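Local coordinates for uncharacterized protein VP1736 (Vibrio parahaemolyticus, PDB 3LXQ), which is of unknown function but belongs to the sulfatase family of the alkaline phosphatase clan, with an alpha/beta fold built round a central mixed beta-sheet, at residues T124-T129 against I323-I328; D338-N343 against E374-M379. All blocks are in the same frame, centred on the assembly; numbering follows the deposited sequence.

Interaction 1 of 2, residues T124-T129 against I323-I328; sequences TQMYAT and IPALII
Ile323 O accepts a hydrogen bond from a water whose oxygen lies 2.7 Å away, and the same water accepts the N-H of Met126, with 2.9 Å between Met126 N and the water oxygen. The water thus stands in for a direct bond between Met126 N and Ile323 O, which lie 4.4 Å apart. Beside it the backbones meet directly: Ile323 N donates to Met126 O over 3.0 Å with 160° at the hydrogen, although the donor sits 28° out of the carbonyl plane. One direct and one water-filled rung join the ends of strands 121-127 and 322-328, antiparallel neighbours in the mixed sheet at the core of this alkaline phosphatase-like fold. Next to the backbone bond the contact is apolar. Selenomethionine Met126 has its CG trans to the backbone N (chi1 -177°), which brings this methylene against both Ile323 and Ala325: its CG is 3.7 Å from Ile323 CG1 and equally far from Ala325 CB. Bends at the next two torsions keep CE near the Ala325 methyl. Farther along, Ile323 lays CG1 beside the backbone of Ala128, and its CD1 comes within 4.1 Å of Ala128 CB. Met346 of helix 346-353 also packs on Met126, and Ala304 of strand 298-304 on Ile323.

Interaction 2 of 2, residues D338-N343 against E374-M379; sequences DRIANN and EDERAM
Four hydrogen bonds join Ile340 and Asn342 to Glu376, Arg377 and Met379, and three of them use a side chain on one side and the backbone on the other. The shortest runs from Met379 N to Asn342 OD1, 2.6 Å long, and uses a lone pair in the carbonyl plane of the amide. Asn342 ND2 answers by donating a hydrogen bond to Met379 O at 3.0 Å, with that oxygen 25° out of the amide plane, so one flat amide holds both the N-H and the C=O of a single residue. At the other end Ile340 N points almost straight at Glu376 OE1 (3.1 Å, 171°), reaching the oxygen from above the carboxylate plane. The direct backbone link, Arg377 N to Ile340 O, is weak at 3.4 Å.

The charged groups find their ionic partners outside the two segments. Arg391 forms a salt bridge to the same OE1 of Glu376, while OE2 rests on the aliphatic part of Arg339, 3.4 Å from its CG. The Arg339 guanidinium turns away toward Asp337 and Leu367 O. Asn342 OD1 lies over one face of the Arg377 guanidinium, which is itself paired with Asp345.

Apolar contact centres on Ile340. Its CG2 is trans to the backbone N, which lays it against the Arg377 backbone and 3.7 Å from Ala378 CB; its CG1 crosses the Glu376 side chain.

Asn342 ND2 is also hydrogen-bonded to Tyr127 O, so this amide bridges strand 121-127 of the mixed sheet and the edge strand 377-382 of the antiparallel sheet. Both of its polar atoms are engaged, which fixes which end is oxygen and which nitrogen and should hold the amide against a flip.

Followed from the N terminus, the chain passes through strand 121-127 and winds through nearly 200 residues of helices and strands before interaction 1 closes that long loop at strand 322-328, inside the mixed sheet. A short way on, 338-343 opens interaction 2, which closes after some 30 residues that include helix 346-353. The two loops therefore follow in series, neither nested nor crossed. They still touch in space, their centres 10 Å apart, because strand 341-342 pairs in parallel with strand 121-127. Thr124 OG1 and Asp338 OD1 add a probable hydrogen bond of 2.5 Å. Interaction 1 joins two strands within the mixed sheet; interaction 2 joins that sheet to the antiparallel five-stranded one.

Interaction 1 of 2, residues T124-T129 against I323-I328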
loop_
_atom_site.group_PDB
_atom_site.type_symbol
_atom_site.label_atom_id
_atom_site.label_comp_id
_atom_site.label_asym_id
_atom_site.label_seq_id
_atom_site.Cartn_x
_atom_site.Cartn_y
_atom_site.Cartn_z
ATOM N N THR A 124 3.397 2.146 -13.151
ATOM C CA THR A 124 2.339 2.823 -13.911
ATOM C C THR A 124 1.056 2.025 -13.909
ATOM O O THR A 124 0.019 2.507 -14.375
ATOM C CB THR A 124 2.743 3.119 -15.374
ATOM O OG1 THR A 124 2.836 1.886 -16.109
ATOM C CG2 THR A 124 4.070 3.864 -15.428
ATOM N N GLN A 125 1.127 0.809 -13.377
ATOM C CA GLN A 125 -0.038 -0.065 -13.270
ATOM C C GLN A 125 -0.213 -0.638 -11.860
ATOM O O GLN A 125 -0.479 -1.822 -11.710
ATOM C CB GLN A 125 0.039 -1.212 -14.293
ATOM C CG GLN A 125 -0.209 -0.769 -15.724
ATOM C CD GLN A 125 -1.599 -0.190 -15.932
ATOM O OE1 GLN A 125 -1.774 0.786 -16.663
ATOM N NE2 GLN A 125 -2.596 -0.800 -15.305
HETATM N N MSE A 126 -0.079 0.232 -10.862
HETATM C CA MSE A 126 -0.254 -0.081 -9.454
HETATM C C MSE A 126 -1.701 0.111 -9.003
HETATM O O MSE A 126 -2.316 1.139 -9.282
HETATM C CB MSE A 126 0.651 0.820 -8.607
HETATM C CG MSE A 126 0.593 0.535 -7.113
HETATM SE SE MSE A 126 1.188 -1.252 -6.606
HETATM C CE MSE A 126 2.927 -1.239 -7.489
ATOM N N TYR A 127 -2.230 -0.886 -8.296
ATOM C CA TYR A 127 -3.602 -0.818 -7.782
ATOM C C TYR A 127 -3.701 -1.077 -6.296
ATOM O O TYR A 127 -3.063 -1.993 -5.761
ATOM C CB TYR A 127 -4.521 -1.759 -8.559
ATOM C CG TYR A 127 -4.633 -1.354 -10.002
ATOM C CD1 TYR A 127 -3.668 -1.750 -10.930
ATOM C CD2 TYR A 127 -5.677 -0.545 -10.438
ATOM C CE1 TYR A 127 -3.736 -1.360 -12.252
ATOM C CE2 TYR A 127 -5.762 -0.157 -11.771
ATOM C CZ TYR A 127 -4.789 -0.572 -12.675
ATOM O OH TYR A 127 -4.850 -0.170 -13.992
ATOM N N ALA A 128 -4.492 -0.250 -5.624
ATOM C CA ALA A 128 -4.842 -0.494 -4.235
ATOM C C ALA A 128 -5.769 -1.705 -4.203
ATOM O O ALA A 128 -6.487 -1.957 -5.168
ATOM C CB ALA A 128 -5.519 0.735 -3.614
ATOM N N THR A 129 -5.691 -2.484 -3.124
ATOM C CA THR A 129 -6.620 -3.593 -2.895
ATOM C C THR A 129 -7.958 -3.107 -2.332
ATOM O O THR A 129 -8.963 -3.836 -2.371
ATOM C CB THR A 129 -6.037 -4.605 -1.908
ATOM O OG1 THR A 129 -5.763 -3.928 -0.685
ATOM C CG2 THR A 129 -4.743 -5.245 -2.443
ATOM N N ILE A 323 -3.355 3.908 -8.577
ATOM C CA ILE A 323 -2.632 4.740 -7.631
ATOM C C ILE A 323 -1.187 4.882 -8.081
ATOM O O ILE A 323 -0.674 4.023 -8.793
ATOM C CB ILE A 323 -2.694 4.169 -6.172
ATOM C CG1 ILE A 323 -2.297 2.688 -6.113
ATOM C CG2 ILE A 323 -4.093 4.307 -5.603
ATOM C CD1 ILE A 323 -1.856 2.218 -4.713
ATOM N N PRO A 324 -0.534 5.986 -7.691
ATOM C CA PRO A 324 0.901 6.101 -7.928
ATOM C C PRO A 324 1.687 5.233 -6.958
ATOM O O PRO A 324 1.222 4.948 -5.857
ATOM C CB PRO A 324 1.180 7.576 -7.636
ATOM C CG PRO A 324 0.135 7.957 -6.626
ATOM C CD PRO A 324 -1.083 7.180 -7.025
ATOM N N ALA A 325 2.864 4.795 -7.381
ATOM C CA ALA A 325 3.799 4.142 -6.487
ATOM C C ALA A 325 5.166 4.448 -7.025
ATOM O O ALA A 325 5.396 4.336 -8.221
ATOM C CB ALA A 325 3.562 2.633 -6.438
ATOM N N LEU A 326 6.060 4.853 -6.133
ATOM C CA LEU A 326 7.415 5.225 -6.503
ATOM C C LEU A 326 8.379 4.693 -5.473
ATOM O O LEU A 326 8.219 4.940 -4.284
ATOM C CB LEU A 326 7.529 6.756 -6.573
ATOM C CG LEU A 326 8.743 7.548 -7.099
ATOM C CD1 LEU A 326 9.437 8.257 -5.960
ATOM C CD2 LEU A 326 9.745 6.742 -7.925
ATOM N N ILE A 327 9.383 3.953 -5.925
ATOM C CA ILE A 327 10.451 3.553 -5.038
ATOM C C ILE A 327 11.675 4.352 -5.461
ATOM O O ILE A 327 12.055 4.372 -6.632
ATOM C CB ILE A 327 10.711 2.032 -5.059
ATOM C CG1 ILE A 327 9.468 1.262 -4.577
ATOM C CG2 ILE A 327 11.939 1.689 -4.208
ATOM C CD1 ILE A 327 9.599 -0.262 -4.676
ATOM N N ILE A 328 12.264 5.035 -4.494
ATOM C CA ILE A 328 13.339 5.964 -4.765
ATOM C C ILE A 328 14.385 5.839 -3.662
ATOM O O ILE A 328 14.072 5.517 -2.509
ATOM C CB ILE A 328 12.799 7.419 -4.925
ATOM C CG1 ILE A 328 13.898 8.377 -5.404
ATOM C CG2 ILE A 328 12.103 7.901 -3.646
ATOM C CD1 ILE A 328 13.360 9.704 -5.964
HETATM O O HOH W 1 0.113 3.132 -11.239
#

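Interaction 2 of 2, residues D338-N343 against E374-M379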
loop_
_atom_site.group_PDB
_atom_site.type_symbol
_atom_site.label_atom_id
_atom_site.label_comp_id
_atom_site.label_asym_id
_atom_site.label_seq_id
_atom_site.Cartn_x
_atom_site.Cartn_y
_atom_site.Cartn_z
ATOM N N ASP A 338 5.642 -1.145 -16.038
ATOM C CA ASP A 338 4.244 -1.211 -16.427
ATOM C C ASP A 338 3.563 -2.515 -15.967
ATOM O O ASP A 338 2.437 -2.802 -16.381
ATOM C CB ASP A 338 4.106 -1.025 -17.956
ATOM C CG ASP A 338 4.765 0.269 -18.466
ATOM O OD1 ASP A 338 4.615 1.338 -17.830
ATOM O OD2 ASP A 338 5.438 0.230 -19.526
ATOM N N ARG A 339 4.225 -3.300 -15.113
ATOM C CA ARG A 339 3.654 -4.598 -14.686
ATOM C C ARG A 339 2.492 -4.396 -13.721
ATOM O O ARG A 339 2.635 -3.674 -12.737
ATOM C CB ARG A 339 4.726 -5.515 -14.063
ATOM C CG ARG A 339 5.832 -5.998 -15.032
ATOM C CD ARG A 339 6.927 -6.821 -14.314
ATOM N NE ARG A 339 7.567 -6.078 -13.223
ATOM C CZ ARG A 339 8.480 -6.572 -12.383
ATOM N NH1 ARG A 339 8.888 -7.839 -12.466
ATOM N NH2 ARG A 339 8.989 -5.787 -11.441
ATOM N N ILE A 340 1.340 -5.006 -14.007
ATOM C CA ILE A 340 0.185 -4.870 -13.119
ATOM C C ILE A 340 0.556 -5.430 -11.745
ATOM O O ILE A 340 1.051 -6.557 -11.640
ATOM C CB ILE A 340 -1.100 -5.591 -13.632
ATOM C CG1 ILE A 340 -1.393 -5.218 -15.085
ATOM C CG2 ILE A 340 -2.317 -5.202 -12.761
ATOM C CD1 ILE A 340 -2.384 -6.126 -15.733
ATOM N N ALA A 341 0.314 -4.634 -10.710
ATOM C CA ALA A 341 0.654 -5.004 -9.338
ATOM C C ALA A 341 -0.339 -4.405 -8.347
ATOM O O ALA A 341 -1.156 -3.558 -8.715
ATOM C CB ALA A 341 2.081 -4.555 -9.017
ATOM N N ASN A 342 -0.280 -4.879 -7.104
ATOM C CA ASN A 342 -1.076 -4.380 -5.990
ATOM C C ASN A 342 -0.138 -3.777 -4.972
ATOM O O ASN A 342 1.039 -4.116 -4.939
ATOM C CB ASN A 342 -1.811 -5.521 -5.299
ATOM C CG ASN A 342 -3.220 -5.741 -5.820
ATOM O OD1 ASN A 342 -3.640 -6.889 -5.988
ATOM N ND2 ASN A 342 -3.976 -4.661 -6.016
ATOM N N ASN A 343 -0.661 -2.907 -4.120
ATOM C CA ASN A 343 0.117 -2.433 -2.977
ATOM C C ASN A 343 0.552 -3.538 -1.991
ATOM O O ASN A 343 1.544 -3.374 -1.291
ATOM C CB ASN A 343 -0.579 -1.262 -2.253
ATOM C CG ASN A 343 -2.034 -1.529 -1.910
ATOM O OD1 ASN A 343 -2.600 -2.591 -2.204
ATOM N ND2 ASN A 343 -2.657 -0.542 -1.268
ATOM N N GLU A 374 1.770 -13.203 -17.937
ATOM C CA GLU A 374 0.499 -13.850 -17.613
ATOM C C GLU A 374 0.246 -13.871 -16.096
ATOM O O GLU A 374 -0.866 -14.179 -15.651
ATOM C CB GLU A 374 0.419 -15.265 -18.198
ATOM C CG GLU A 374 1.398 -16.246 -17.589
ATOM C CD GLU A 374 2.702 -16.387 -18.389
ATOM O OE1 GLU A 374 3.015 -15.518 -19.263
ATOM O OE2 GLU A 374 3.408 -17.394 -18.124
ATOM N N ASP A 375 1.290 -13.555 -15.327
ATOM C CA ASP A 375 1.198 -13.468 -13.870
ATOM C C ASP A 375 0.903 -12.054 -13.327
ATOM O O ASP A 375 0.559 -11.892 -12.142
ATOM C CB ASP A 375 2.438 -14.077 -13.223
ATOM C CG ASP A 375 2.539 -15.577 -13.478
ATOM O OD1 ASP A 375 1.490 -16.267 -13.400
ATOM O OD2 ASP A 375 3.657 -16.054 -13.761
ATOM N N GLU A 376 0.995 -11.040 -14.187
ATOM C CA GLU A 376 0.601 -9.690 -13.793
ATOM C C GLU A 376 -0.849 -9.716 -13.354
ATOM O O GLU A 376 -1.669 -10.341 -14.013
ATOM C CB GLU A 376 0.760 -8.717 -14.955
ATOM C CG GLU A 376 2.200 -8.555 -15.389
ATOM C CD GLU A 376 2.374 -7.467 -16.429
ATOM O OE1 GLU A 376 1.439 -6.654 -16.635
ATOM O OE2 GLU A 376 3.465 -7.441 -17.036
ATOM N N ARG A 377 -1.152 -9.048 -12.240
ATOM C CA ARG A 377 -2.517 -9.047 -11.685
ATOM C C ARG A 377 -2.716 -7.973 -10.627
ATOM O O ARG A 377 -1.750 -7.502 -9.999
ATOM C CB ARG A 377 -2.911 -10.423 -11.112
ATOM C CG ARG A 377 -2.145 -10.853 -9.837
ATOM C CD ARG A 377 -2.844 -10.368 -8.540
ATOM N NE ARG A 377 -2.014 -10.648 -7.361
ATOM C CZ ARG A 377 -1.052 -9.854 -6.890
ATOM N NH1 ARG A 377 -0.786 -8.684 -7.472
ATOM N NH2 ARG A 377 -0.356 -10.229 -5.808
ATOM N N ALA A 378 -3.982 -7.617 -10.433
ATOM C CA ALA A 378 -4.403 -6.743 -9.346
ATOM C C ALA A 378 -5.719 -7.251 -8.774
ATOM O O ALA A 378 -6.711 -7.477 -9.518
ATOM C CB ALA A 378 -4.572 -5.287 -9.846
HETATM N N MSE A 379 -5.727 -7.437 -7.464
HETATM C CA MSE A 379 -6.963 -7.701 -6.742
HETATM C C MSE A 379 -7.515 -6.387 -6.230
HETATM O O MSE A 379 -6.781 -5.584 -5.679
HETATM C CB MSE A 379 -6.709 -8.625 -5.545
HETATM C CG MSE A 379 -5.812 -9.802 -5.851
HETATM SE SE MSE A 379 -5.845 -10.921 -4.250
HETATM C CE MSE A 379 -4.001 -11.649 -4.357
#